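PDB 3BY9: sensor protein from Vibrio cholerae, which probably senses C4-dicarboxylates such as succinate through this extracytoplasmic sensor domain of the membrane-bound histidine kinase DctB, whose kinase part lies outside this chain. Local coordinates for residues E42-D45 with A46-A50; A189-P193 with A194-D198. One frame throughout, in Å; residues are numbered along the deposited sequence.

How the interactions relate
Both contacts are local: interaction 1 joins successive turns of helix 41-48 towards its end, and interaction 2 joins the loop before helix 193-202 to its first turn. Their centres lie 42 Å apart and their nearest atoms about 28 Å apart, so neither touches the other. Interaction 1 packs beside the five-stranded sheet whose strands carry Tyr131 and Lys149, two of the residues that bind succinate, although no succinate is bound to this chain here, and the side chain of Leu43 is about 8 Å from a bound calcium ion. Interaction 2 lies at the surface, away from the metal and succinate sites, in the part of the chain that holds the second, four-stranded sheet.

Interaction 1: E42-D45 with A46-A50; sequences ELVD and ALLSA
Val44 and Leu48, one helical turn apart, lie side by side and point the same way, with CG1 of Val44 3.7 Å from CD1 of Leu48. Val44 sets this up by turning CG1 anti to its own backbone N (chi1 176°), so that this methyl runs beside its carbonyl carbon, on the side from which the next turn arrives; CG2 lies back beside the N. Leu48 has its CG beside the backbone N and an extended second torsion. Its CG comes up beside the end of the Val44 carbonyl, 3.3 Å from Val44 O, the same oxygen that takes the Leu48 N-H at 2.9 Å nearly end-on to the carbonyl (161° at the oxygen).

Leu47 has the same rotamer on the neighbouring face, but leans on carbonyl oxygens: its CG sits 3.6 Å from Leu43 O, which accepts from Leu47 N at 3.1 Å with the donor tilted 19° from the carbonyl plane. The methyl of Ala46 rests against the carbonyl oxygens of Glu42 and Leu43, and the bond from Ala46 N to Glu42 O is weak; Thr59 OG1 gives that oxygen a further partner.

At the last turn Asp45 O holds a weak bond from Ser49 N and accepts a proton from a water at 2.7 Å. The same water lies 2.7 Å from Ser49 OG and bridges the two residues where Ser49 departs from helical geometry. The carboxylate of Asp45 faces the other way along the chain, its OD1 in a salt bridge with Lys41.

Leu43 meets strands 74-79 and 141-150, Val44 strands 128-138 and 141-150, and Leu47 all three, while Ala46 and Asp45 meet helix 53-70. This is the C-terminal end of a short amphipathic helix, its apolar face laid against an antiparallel sheet.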
loop_
_atom_site.group_PDB
_atom_site.type_symbol
_atom_site.label_atom_id
_atom_site.label_comp_id
_atom_site.label_asym_id
_atom_site.label_seq_id
_atom_site.Cartn_x
_atom_site.Cartn_y
_atom_site.Cartn_z
ATOM N N GLU A 42 21.562 16.264 5.638
ATOM C CA GLU A 42 21.820 14.963 6.234
ATOM C C GLU A 42 21.713 13.819 5.225
ATOM O O GLU A 42 22.471 12.844 5.294
ATOM C CB GLU A 42 20.834 14.662 7.379
ATOM C CG GLU A 42 20.901 15.634 8.626
ATOM C CD GLU A 42 20.158 16.981 8.480
ATOM O OE1 GLU A 42 19.838 17.404 7.354
ATOM O OE2 GLU A 42 19.933 17.639 9.521
ATOM N N LEU A 43 20.734 13.911 4.317
ATOM C CA LEU A 43 20.556 12.830 3.344
ATOM C C LEU A 43 21.614 12.910 2.244
ATOM O O LEU A 43 22.221 11.896 1.903
ATOM C CB LEU A 43 19.139 12.903 2.696
ATOM C CG LEU A 43 18.005 12.313 3.538
ATOM C CD1 LEU A 43 17.794 13.131 4.850
ATOM C CD2 LEU A 43 16.705 12.362 2.669
ATOM N N VAL A 44 21.859 14.114 1.714
ATOM C CA VAL A 44 22.828 14.213 0.633
ATOM C C VAL A 44 24.220 13.867 1.147
ATOM O O VAL A 44 24.953 13.123 0.473
ATOM C CB VAL A 44 22.840 15.598 -0.027
ATOM C CG1 VAL A 44 23.968 15.691 -1.115
ATOM C CG2 VAL A 44 21.451 15.865 -0.651
ATOM N N ASP A 45 24.574 14.355 2.333
ATOM C CA ASP A 45 25.903 14.053 2.851
ATOM C C ASP A 45 26.115 12.543 3.059
ATOM O O ASP A 45 27.247 12.038 2.897
ATOM C CB ASP A 45 26.154 14.779 4.180
ATOM C CG ASP A 45 26.477 16.294 4.008
ATOM O OD1 ASP A 45 26.651 16.964 5.047
ATOM O OD2 ASP A 45 26.563 16.781 2.873
ATOM N N ALA A 46 25.071 11.838 3.482
ATOM C CA ALA A 46 25.217 10.394 3.640
ATOM C C ALA A 46 25.474 9.710 2.304
ATOM O O ALA A 46 26.299 8.795 2.191
ATOM C CB ALA A 46 23.942 9.798 4.301
ATOM N N LEU A 47 24.733 10.123 1.280
ATOM C CA LEU A 47 24.888 9.490 -0.021
ATOM C C LEU A 47 26.276 9.788 -0.573
ATOM O O LEU A 47 26.841 8.976 -1.290
ATOM C CB LEU A 47 23.788 9.974 -0.974
ATOM C CG LEU A 47 22.402 9.387 -0.616
ATOM C CD1 LEU A 47 21.327 10.156 -1.376
ATOM C CD2 LEU A 47 22.329 7.927 -1.031
ATOM N N LEU A 48 26.814 10.960 -0.240
ATOM C CA LEU A 48 28.150 11.312 -0.752
ATOM C C LEU A 48 29.286 10.617 0.024
ATOM O O LEU A 48 30.394 10.483 -0.516
ATOM C CB LEU A 48 28.331 12.851 -0.683
ATOM C CG LEU A 48 27.438 13.632 -1.700
ATOM C CD1 LEU A 48 27.617 15.180 -1.442
ATOM C CD2 LEU A 48 27.810 13.297 -3.143
ATOM N N SER A 49 29.027 10.182 1.271
ATOM C CA SER A 49 30.053 9.496 2.094
ATOM C C SER A 49 29.409 8.331 2.827
ATOM O O SER A 49 29.368 8.301 4.074
ATOM C CB SER A 49 30.658 10.448 3.121
ATOM O OG SER A 49 31.300 11.538 2.485
ATOM N N ALA A 50 28.873 7.403 2.043
ATOM C CA ALA A 50 28.100 6.308 2.632
ATOM C C ALA A 50 28.882 5.410 3.560
ATOM O O ALA A 50 28.276 4.795 4.415
ATOM C CB ALA A 50 27.409 5.500 1.553
HETATM O O HOH W 1 29.498 13.537 2.751
#

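Interaction 2: A189-P193 with A194-D198; sequences ADLSP and AQLND
Gln195 reaches back along the helix start to Ser192, and its OE1 takes the Ser192 N-H at 2.8 Å. The bond is nearly straight, 169° at the hydrogen, and arrives in the plane of the amide on a lone pair of OE1. In return, Ser192 OG accepts from Gln195 N at 3.1 Å. This reciprocal pair is a capping box, with Ser192 as the N-cap of helix 193-202.

The serine torsion makes the cap possible: chi1 of 72° sets OG between its own N and carbonyl carbon, turned toward the first helical turn. Gln195 is extended through CG and CD, and its last torsion (chi3 -50°) turns OE1 past OG to the N-H of Ser192.

Leu191 lies against the Gln195 amide. Its side chain crosses that of Gln195 at about a right angle, with CD2 3.5 Å from OE1, while CD1 meets Leu196 CD2 at 4.0 Å. That apolar touch, from the residue before the N-cap to the fourth after it, is a hydrophobic staple, and Leu196 goes on to Ile210. Further along, Leu196 N bonds to Ser192 O at 2.9 Å and Asn197 N to Pro193 O, starting the helical ladder. Upstream, Asp190 OD1 is tied to Ser212 OG.

The first-turn N-H of Gln195, lacking the usual i-4 acceptor, is met by the serine hydroxyl, while an uncharged amide oxygen engages the N-H of the cap itself.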
loop_
_atom_site.group_PDB
_atom_site.type_symbol
_atom_site.label_atom_id
_atom_site.label_comp_id
_atom_site.label_asym_id
_atom_site.label_seq_id
_atom_site.Cartn_x
_atom_site.Cartn_y
_atom_site.Cartn_z
ATOM N N ALA A 189 -11.866 -13.379 -6.935
ATOM C CA ALA A 189 -12.299 -14.462 -7.828
ATOM C C ALA A 189 -11.118 -15.347 -8.194
ATOM O O ALA A 189 -9.964 -14.982 -8.004
ATOM C CB ALA A 189 -12.894 -13.863 -9.122
ATOM N N ASP A 190 -11.411 -16.504 -8.789
ATOM C CA ASP A 190 -10.342 -17.408 -9.162
ATOM C C ASP A 190 -9.361 -16.790 -10.165
ATOM O O ASP A 190 -9.763 -16.022 -11.052
ATOM C CB ASP A 190 -10.911 -18.700 -9.786
ATOM C CG ASP A 190 -11.780 -19.509 -8.831
ATOM O OD1 ASP A 190 -11.807 -19.240 -7.616
ATOM O OD2 ASP A 190 -12.443 -20.455 -9.323
ATOM N N LEU A 191 -8.083 -17.139 -9.989
ATOM C CA LEU A 191 -6.992 -16.660 -10.836
ATOM C C LEU A 191 -6.324 -17.882 -11.485
ATOM O O LEU A 191 -6.288 -18.976 -10.901
ATOM C CB LEU A 191 -5.926 -15.921 -10.006
ATOM C CG LEU A 191 -6.415 -14.580 -9.430
ATOM C CD1 LEU A 191 -5.336 -13.964 -8.510
ATOM C CD2 LEU A 191 -6.712 -13.656 -10.565
ATOM N N SER A 192 -5.754 -17.678 -12.654
ATOM C CA SER A 192 -5.109 -18.797 -13.335
ATOM C C SER A 192 -3.686 -18.991 -12.798
ATOM O O SER A 192 -3.136 -18.102 -12.156
ATOM C CB SER A 192 -5.058 -18.485 -14.820
ATOM O OG SER A 192 -4.094 -17.466 -15.035
ATOM N N PRO A 193 -3.064 -20.172 -13.033
ATOM C CA PRO A 193 -1.701 -20.395 -12.551
ATOM C C PRO A 193 -0.748 -19.339 -13.073
ATOM O O PRO A 193 0.203 -18.955 -12.407
ATOM C CB PRO A 193 -1.332 -21.765 -13.134
ATOM C CG PRO A 193 -2.653 -22.503 -13.090
ATOM C CD PRO A 193 -3.665 -21.434 -13.550
ATOM N N ALA A 194 -1.027 -18.872 -14.278
ATOM C CA ALA A 194 -0.162 -17.886 -14.884
ATOM C C ALA A 194 -0.308 -16.567 -14.134
ATOM O O ALA A 194 0.688 -15.860 -13.930
ATOM C CB ALA A 194 -0.525 -17.712 -16.355
ATOM N N GLN A 195 -1.538 -16.244 -13.725
ATOM C CA GLN A 195 -1.774 -14.975 -13.012
ATOM C C GLN A 195 -1.117 -15.056 -11.665
ATOM O O GLN A 195 -0.482 -14.078 -11.205
ATOM C CB GLN A 195 -3.277 -14.691 -12.869
ATOM C CG GLN A 195 -3.914 -14.247 -14.199
ATOM C CD GLN A 195 -5.422 -14.174 -14.125
ATOM O OE1 GLN A 195 -6.079 -15.115 -13.687
ATOM N NE2 GLN A 195 -5.985 -13.050 -14.559
ATOM N N LEU A 196 -1.256 -16.208 -11.018
ATOM C CA LEU A 196 -0.632 -16.379 -9.719
ATOM C C LEU A 196 0.883 -16.328 -9.840
ATOM O O LEU A 196 1.570 -15.829 -8.955
ATOM C CB LEU A 196 -1.066 -17.694 -9.095
ATOM C CG LEU A 196 -2.539 -17.641 -8.690
ATOM C CD1 LEU A 196 -3.024 -19.064 -8.345
ATOM C CD2 LEU A 196 -2.684 -16.747 -7.468
ATOM N N ASN A 197 1.428 -16.827 -10.948
ATOM C CA ASN A 197 2.889 -16.794 -11.086
ATOM C C ASN A 197 3.376 -15.344 -11.250
ATOM O O ASN A 197 4.446 -14.976 -10.724
ATOM C CB ASN A 197 3.341 -17.641 -12.295
ATOM C CG ASN A 197 4.820 -17.527 -12.536
ATOM O OD1 ASN A 197 5.630 -17.971 -11.711
ATOM N ND2 ASN A 197 5.193 -16.900 -13.646
ATOM N N ASP A 198 2.611 -14.536 -11.977
ATOM C CA ASP A 198 2.979 -13.122 -12.165
ATOM C C ASP A 198 2.975 -12.398 -10.819
ATOM O O ASP A 198 3.853 -11.567 -10.552
ATOM C CB ASP A 198 1.984 -12.374 -13.063
ATOM C CG ASP A 198 2.045 -12.817 -14.531
ATOM O OD1 ASP A 198 3.067 -13.414 -14.947
ATOM O OD2 ASP A 198 1.070 -12.541 -15.266
#